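Local coordinates for putative hemin transport system, substrate-binding protein (Burkholderia cenocepacia J2315, PDB 5GIZ) that binds heme in the periplasm and probably delivers it to a membrane transporter during bacterial heme acquisition, at residues 20-25 with 110-115. Residues are numbered along the deposited sequence; the frame is centred on the assembly and turned at random.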
loop_
_atom_site.group_PDB
_atom_site.type_symbol
_atom_site.label_atom_id
_atom_site.label_comp_id
_atom_site.label_asym_id
_atom_site.label_seq_id
_atom_site.Cartn_x
_atom_site.Cartn_y
_atom_site.Cartn_z
ATOM N N PHE A 20 -2.170 -15.002 0.363
ATOM C CA PHE A 20 -2.606 -15.687 -0.831
ATOM C C PHE A 20 -1.426 -16.071 -1.691
ATOM O O PHE A 20 -1.489 -17.102 -2.324
ATOM C CB PHE A 20 -3.693 -14.897 -1.601
ATOM C CG PHE A 20 -5.064 -14.995 -0.982
ATOM C CD1 PHE A 20 -5.753 -16.171 -0.959
ATOM C CD2 PHE A 20 -5.603 -13.917 -0.349
ATOM C CE1 PHE A 20 -7.003 -16.257 -0.339
ATOM C CE2 PHE A 20 -6.867 -13.973 0.206
ATOM C CZ PHE A 20 -7.534 -15.146 0.273
ATOM N N ALA A 21 -0.345 -15.266 -1.701
ATOM C CA ALA A 21 0.826 -15.510 -2.550
ATOM C C ALA A 21 1.620 -16.764 -2.121
ATOM O O ALA A 21 2.387 -17.304 -2.899
ATOM C CB ALA A 21 1.735 -14.283 -2.544
ATOM N N LEU A 22 1.441 -17.190 -0.886
ATOM C CA LEU A 22 2.102 -18.388 -0.376
ATOM C C LEU A 22 1.473 -19.681 -0.872
ATOM O O LEU A 22 2.171 -20.693 -0.938
ATOM C CB LEU A 22 2.143 -18.401 1.164
ATOM C CG LEU A 22 2.994 -17.282 1.778
ATOM C CD1 LEU A 22 2.624 -17.060 3.236
ATOM C CD2 LEU A 22 4.470 -17.641 1.654
ATOM N N GLY A 23 0.188 -19.674 -1.210
ATOM C CA GLY A 23 -0.436 -20.854 -1.849
ATOM C C GLY A 23 -1.946 -20.931 -1.760
ATOM O O GLY A 23 -2.487 -21.933 -1.304
ATOM N N GLY A 24 -2.639 -19.876 -2.186
ATOM C CA GLY A 24 -4.095 -19.937 -2.333
ATOM C C GLY A 24 -4.976 -19.785 -1.101
ATOM O O GLY A 24 -4.508 -19.591 0.044
ATOM N N ALA A 25 -6.276 -19.906 -1.361
ATOM C CA ALA A 25 -7.333 -19.567 -0.399
ATOM C C ALA A 25 -7.360 -20.466 0.825
ATOM O O ALA A 25 -7.545 -19.982 1.974
ATOM C CB ALA A 25 -8.690 -19.580 -1.098
ATOM N N GLY A 110 7.310 -13.569 8.087
ATOM C CA GLY A 110 6.438 -13.539 9.265
ATOM C C GLY A 110 5.079 -14.208 9.062
ATOM O O GLY A 110 4.587 -14.972 9.892
ATOM N N VAL A 111 4.437 -13.898 7.939
ATOM C CA VAL A 111 3.162 -14.506 7.651
ATOM C C VAL A 111 3.423 -16.021 7.417
ATOM O O VAL A 111 2.706 -16.852 7.923
ATOM C CB VAL A 111 2.483 -13.838 6.423
ATOM C CG1 VAL A 111 1.325 -14.699 5.911
ATOM C CG2 VAL A 111 2.029 -12.432 6.806
ATOM N N ALA A 112 4.492 -16.383 6.682
ATOM C CA ALA A 112 4.741 -17.810 6.433
ATOM C C ALA A 112 4.997 -18.587 7.753
ATOM O O ALA A 112 4.531 -19.732 7.923
ATOM C CB ALA A 112 5.915 -17.986 5.476
ATOM N N GLN A 113 5.691 -17.944 8.691
ATOM C CA GLN A 113 5.893 -18.525 10.019
ATOM C C GLN A 113 4.571 -18.720 10.751
ATOM O O GLN A 113 4.312 -19.810 11.276
ATOM C CB GLN A 113 6.782 -17.641 10.891
ATOM C CG GLN A 113 6.881 -18.111 12.367
ATOM C CD GLN A 113 7.504 -19.485 12.569
ATOM O OE1 GLN A 113 7.156 -20.208 13.522
ATOM N NE2 GLN A 113 8.442 -19.853 11.703
ATOM N N ALA A 114 3.737 -17.665 10.783
ATOM C CA ALA A 114 2.473 -17.703 11.515
ATOM C C ALA A 114 1.566 -18.799 10.982
ATOM O O ALA A 114 0.809 -19.412 11.745
ATOM C CB ALA A 114 1.768 -16.361 11.446
ATOM N N LEU A 115 1.644 -19.036 9.670
ATOM C CA LEU A 115 0.799 -20.012 8.951
ATOM C C LEU A 115 1.423 -21.423 8.864
ATOM O O LEU A 115 0.814 -22.324 8.295
ATOM C CB LEU A 115 0.445 -19.497 7.552
ATOM C CG LEU A 115 -0.421 -18.230 7.510
ATOM C CD1 LEU A 115 -0.653 -17.834 6.063
ATOM C CD2 LEU A 115 -1.745 -18.392 8.238
#
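L22, on helix 13-23, meets V111 and A112 of helix 101-114, and L115 next along the chain. The two backbones come nearest at L22 and A112, whose CA atoms lie 7.3 Å apart, and no hydrogen bond joins the segments. Beyond L22 the chain turns off through G23 and G24, both with positive phi (160° and 80°); G23 N and G24 N both donate to F20 O, from the same face of its carbonyl plane.

L22 is the one side chain of 20-25 that touches 110-115; it sets CG anti to its own carbonyl carbon (chi1 -65°) and reaches across with both methyls. CD1 touches V111 CG1 at 3.8 Å and lies 3.9 Å from A112 CA. A112 CB is 4.1 Å from both L22 CD1 and L22 CD2, facing both branches. L115 approaches more loosely, its CD1 4.4 Å from L22 CD1. The bond from CA to CB points across the contact in L22, V111 and L115.

Y30 of strand 30-35 touches both leucines, while A120 and L124 of helix 118-141 also pack on L22; V111 and L115 rest on strand 69-72. The contact thus joins two helices of the periplasmic binding protein lobe built on parallel strands 30-35, 6-11, 69-72 and 91-94, beside the long helix 118-141. Apolar and largely buried, it rests on van der Waals packing of L22 against V111, A112 and L115.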